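Local coordinates for protein CmeC (Campylobacter jejuni, PDB 4MT4) that probably serves as the outer membrane channel of a multidrug efflux system, letting substrates leave the cell through a trimeric tunnel, at residues 380-385 against 429-434. Sequence-based numbering, arbitrary orientation.
Sequences RLQYDN and NNIKYS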
ATOM      1  N   ARG B 380       0.148  -8.259 -31.985  1.00 48.56           N
ATOM      2  CA  ARG B 380       0.153  -9.283 -33.026  1.00 47.57           C
ATOM      3  C   ARG B 380       0.679  -8.705 -34.338  1.00 57.52           C
ATOM      4  O   ARG B 380       1.420  -9.365 -35.068  1.00 54.28           O
ATOM      5  CB  ARG B 380      -1.250  -9.860 -33.227  1.00 47.36           C
ATOM      6  CG  ARG B 380      -1.336 -10.917 -34.315  1.00 49.39           C
ATOM      7  CD  ARG B 380      -0.386 -12.071 -34.044  1.00 43.62           C
ATOM      8  NE  ARG B 380      -0.450 -13.083 -35.093  1.00 54.39           N
ATOM      9  CZ  ARG B 380       0.270 -13.045 -36.211  1.00 63.33           C
ATOM     10  NH1 ARG B 380       1.112 -12.045 -36.427  1.00 54.06           N
ATOM     11  NH2 ARG B 380       0.147 -14.010 -37.112  1.00 48.95           N
ATOM     12  N   LEU B 381       0.293  -7.465 -34.626  1.00 47.69           N
ATOM     13  CA  LEU B 381       0.797  -6.758 -35.795  1.00 54.83           C
ATOM     14  C   LEU B 381       2.280  -6.450 -35.627  1.00 50.24           C
ATOM     15  O   LEU B 381       3.062  -6.584 -36.568  1.00 58.48           O
ATOM     16  CB  LEU B 381       0.016  -5.463 -36.026  1.00 44.12           C
ATOM     17  CG  LEU B 381      -1.474  -5.600 -36.343  1.00 54.89           C
ATOM     18  CD1 LEU B 381      -2.114  -4.228 -36.497  1.00 42.44           C
ATOM     19  CD2 LEU B 381      -1.679  -6.435 -37.597  1.00 48.80           C
ATOM     20  N   GLN B 382       2.652  -6.042 -34.416  1.00 55.83           N
ATOM     21  CA  GLN B 382       4.039  -5.724 -34.092  1.00 52.21           C
ATOM     22  C   GLN B 382       4.954  -6.928 -34.276  1.00 62.00           C
ATOM     23  O   GLN B 382       6.137  -6.773 -34.580  1.00 61.37           O
ATOM     24  CB  GLN B 382       4.150  -5.211 -32.656  1.00 55.87           C
ATOM     25  CG  GLN B 382       3.534  -3.842 -32.428  1.00 60.15           C
ATOM     26  CD  GLN B 382       3.772  -3.325 -31.023  1.00 67.20           C
ATOM     27  OE1 GLN B 382       4.228  -2.199 -30.832  1.00 82.25           O
ATOM     28  NE2 GLN B 382       3.459  -4.148 -30.029  1.00 69.55           N
ATOM     29  N   TYR B 383       4.405  -8.124 -34.087  1.00 49.74           N
ATOM     30  CA  TYR B 383       5.169  -9.356 -34.256  1.00 57.35           C
ATOM     31  C   TYR B 383       5.674  -9.478 -35.689  1.00 58.78           C
ATOM     32  O   TYR B 383       6.845  -9.779 -35.921  1.00 44.11           O
ATOM     33  CB  TYR B 383       4.316 -10.572 -33.892  1.00 49.94           C
ATOM     34  CG  TYR B 383       5.113 -11.830 -33.630  1.00 60.02           C
ATOM     35  CD1 TYR B 383       5.568 -12.622 -34.678  1.00 56.33           C
ATOM     36  CD2 TYR B 383       5.405 -12.229 -32.333  1.00 54.65           C
ATOM     37  CE1 TYR B 383       6.297 -13.774 -34.440  1.00 49.34           C
ATOM     38  CE2 TYR B 383       6.130 -13.380 -32.085  1.00 63.90           C
ATOM     39  CZ  TYR B 383       6.574 -14.148 -33.141  1.00 60.27           C
ATOM     40  OH  TYR B 383       7.297 -15.294 -32.896  1.00 66.84           O
ATOM     41  N   ASP B 384       4.780  -9.237 -36.644  1.00 48.66           N
ATOM     42  CA  ASP B 384       5.132  -9.296 -38.057  1.00 60.19           C
ATOM     43  C   ASP B 384       6.071  -8.156 -38.439  1.00 56.08           C
ATOM     44  O   ASP B 384       6.971  -8.330 -39.259  1.00 56.03           O
ATOM     45  CB  ASP B 384       3.876  -9.254 -38.929  1.00 52.34           C
ATOM     46  CG  ASP B 384       3.010 -10.489 -38.763  1.00 60.91           C
ATOM     47  OD1 ASP B 384       3.542 -11.532 -38.329  1.00 56.50           O
ATOM     48  OD2 ASP B 384       1.801 -10.421 -39.070  1.00 66.38           O
ATOM     49  N   ASN B 385       5.852  -6.990 -37.841  1.00 59.05           N
ATOM     50  CA  ASN B 385       6.690  -5.829 -38.109  1.00 48.24           C
ATOM     51  C   ASN B 385       8.117  -6.030 -37.614  1.00 61.79           C
ATOM     52  O   ASN B 385       9.076  -5.803 -38.350  1.00 57.81           O
ATOM     53  CB  ASN B 385       6.097  -4.576 -37.464  1.00 55.65           C
ATOM     54  CG  ASN B 385       4.715  -4.242 -37.994  1.00 61.93           C
ATOM     55  OD1 ASN B 385       3.799  -3.949 -37.225  1.00 67.28           O
ATOM     56  ND2 ASN B 385       4.557  -4.289 -39.312  1.00 67.86           N
ATOM     57  N   ASN B 429      12.783  -9.780 -30.022  1.00 54.09           N
ATOM     58  CA  ASN B 429      12.686 -10.619 -28.834  1.00 55.96           C
ATOM     59  C   ASN B 429      11.704 -10.034 -27.826  1.00 49.56           C
ATOM     60  O   ASN B 429      10.881 -10.749 -27.257  1.00 49.89           O
ATOM     61  CB  ASN B 429      14.057 -10.794 -28.176  1.00 46.48           C
ATOM     62  CG  ASN B 429      14.981 -11.689 -28.975  1.00 56.10           C
ATOM     63  OD1 ASN B 429      14.532 -12.564 -29.713  1.00 57.96           O
ATOM     64  ND2 ASN B 429      16.283 -11.478 -28.824  1.00 49.57           N
ATOM     65  N   ASN B 430      11.796  -8.725 -27.617  1.00 45.40           N
ATOM     66  CA  ASN B 430      10.932  -8.029 -26.671  1.00 48.60           C
ATOM     67  C   ASN B 430       9.465  -8.053 -27.089  1.00 52.92           C
ATOM     68  O   ASN B 430       8.580  -8.193 -26.250  1.00 49.43           O
ATOM     69  CB  ASN B 430      11.403  -6.586 -26.495  1.00 37.74           C
ATOM     70  CG  ASN B 430      12.782  -6.495 -25.872  1.00 45.68           C
ATOM     71  OD1 ASN B 430      13.419  -7.513 -25.601  1.00 40.33           O
ATOM     72  ND2 ASN B 430      13.253  -5.274 -25.649  1.00 44.51           N
ATOM     73  N   ILE B 431       9.217  -7.911 -28.387  1.00 54.21           N
ATOM     74  CA  ILE B 431       7.863  -7.980 -28.926  1.00 51.72           C
ATOM     75  C   ILE B 431       7.313  -9.398 -28.808  1.00 56.89           C
ATOM     76  O   ILE B 431       6.142  -9.600 -28.485  1.00 59.00           O
ATOM     77  CB  ILE B 431       7.817  -7.535 -30.405  1.00 46.97           C
ATOM     78  CG1 ILE B 431       8.178  -6.055 -30.527  1.00 44.82           C
ATOM     79  CG2 ILE B 431       6.442  -7.792 -31.010  1.00 45.47           C
ATOM     80  CD1 ILE B 431       7.219  -5.129 -29.818  1.00 50.26           C
ATOM     81  N   LYS B 432       8.179 -10.373 -29.063  1.00 47.48           N
ATOM     82  CA  LYS B 432       7.800 -11.782 -29.069  1.00 49.67           C
ATOM     83  C   LYS B 432       7.183 -12.226 -27.744  1.00 58.40           C
ATOM     84  O   LYS B 432       6.168 -12.927 -27.725  1.00 47.90           O
ATOM     85  CB  LYS B 432       9.022 -12.643 -29.386  1.00 47.82           C
ATOM     86  CG  LYS B 432       8.713 -14.104 -29.657  1.00 67.23           C
ATOM     87  CD  LYS B 432       9.972 -14.845 -30.073  1.00 69.74           C
ATOM     88  CE  LYS B 432      10.675 -14.133 -31.222  1.00 62.96           C
ATOM     89  NZ  LYS B 432      11.983 -14.758 -31.568  1.00 78.64           N
ATOM     90  N   TYR B 433       7.792 -11.806 -26.639  1.00 41.61           N
ATOM     91  CA  TYR B 433       7.348 -12.227 -25.315  1.00 50.43           C
ATOM     92  C   TYR B 433       6.404 -11.208 -24.693  1.00 51.52           C
ATOM     93  O   TYR B 433       5.738 -11.490 -23.699  1.00 55.57           O
ATOM     94  CB  TYR B 433       8.553 -12.481 -24.408  1.00 47.85           C
ATOM     95  CG  TYR B 433       9.407 -13.626 -24.900  1.00 46.17           C
ATOM     96  CD1 TYR B 433       9.150 -14.931 -24.503  1.00 37.30           C
ATOM     97  CD2 TYR B 433      10.453 -13.405 -25.785  1.00 53.26           C
ATOM     98  CE1 TYR B 433       9.921 -15.982 -24.965  1.00 52.45           C
ATOM     99  CE2 TYR B 433      11.227 -14.445 -26.251  1.00 42.79           C
ATOM    100  CZ  TYR B 433      10.960 -15.732 -25.840  1.00 62.34           C
ATOM    101  OH  TYR B 433      11.734 -16.767 -26.308  1.00 52.01           O
ATOM    102  N   SER B 434       6.344 -10.021 -25.287  1.00 47.68           N
ATOM    103  CA  SER B 434       5.303  -9.068 -24.935  1.00 45.69           C
ATOM    104  C   SER B 434       3.983  -9.567 -25.498  1.00 49.60           C
ATOM    105  O   SER B 434       2.917  -9.284 -24.953  1.00 56.34           O
ATOM    106  CB  SER B 434       5.619  -7.669 -25.467  1.00 40.20           C
ATOM    107  OG  SER B 434       6.769  -7.131 -24.837  1.00 65.83           O
TER
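I431 drives its two branches against Q382 and the start of Y383, where segments 380-385 and 429-434 of the long helices 339-405 and 411-445 run antiparallel, their local axes 9.1 Å apart at 152°. One branch meets backbone: CG2, anti to the backbone N of I431, rests 3.7 Å from Q382 C and equally near Y383 N, and it also touches Q382 CB. The other branch runs out through CG1 to CD1, which lies 4.1 Å from Q382 CD; the two side chains cross at about a right angle. Beside this pair, the phenol of Y383 meets K432 at a slant. With CG anti to the backbone N (chi1 -162°), the ring reaches across to the neighbouring helix and its CE2 stands 3.6 Å from K432 CG, an oblique approach. The hydroxyl extends the contact along the lysine, with Y383 OH 3.9 Å from both K432 CD and K432 CE. F428 meets the same tyrosine ring edge to face, and L255 packs on it from a loop. A second subunit covers the Q382 side, its E220 packing on Q382 and its L216 on I431. No hydrogen bond or salt bridge links the two segments; the antiparallel helices of this periplasmic alpha-barrel hairpin are joined here by van der Waals packing, in which K432 contributes its aliphatic chain rather than its charge.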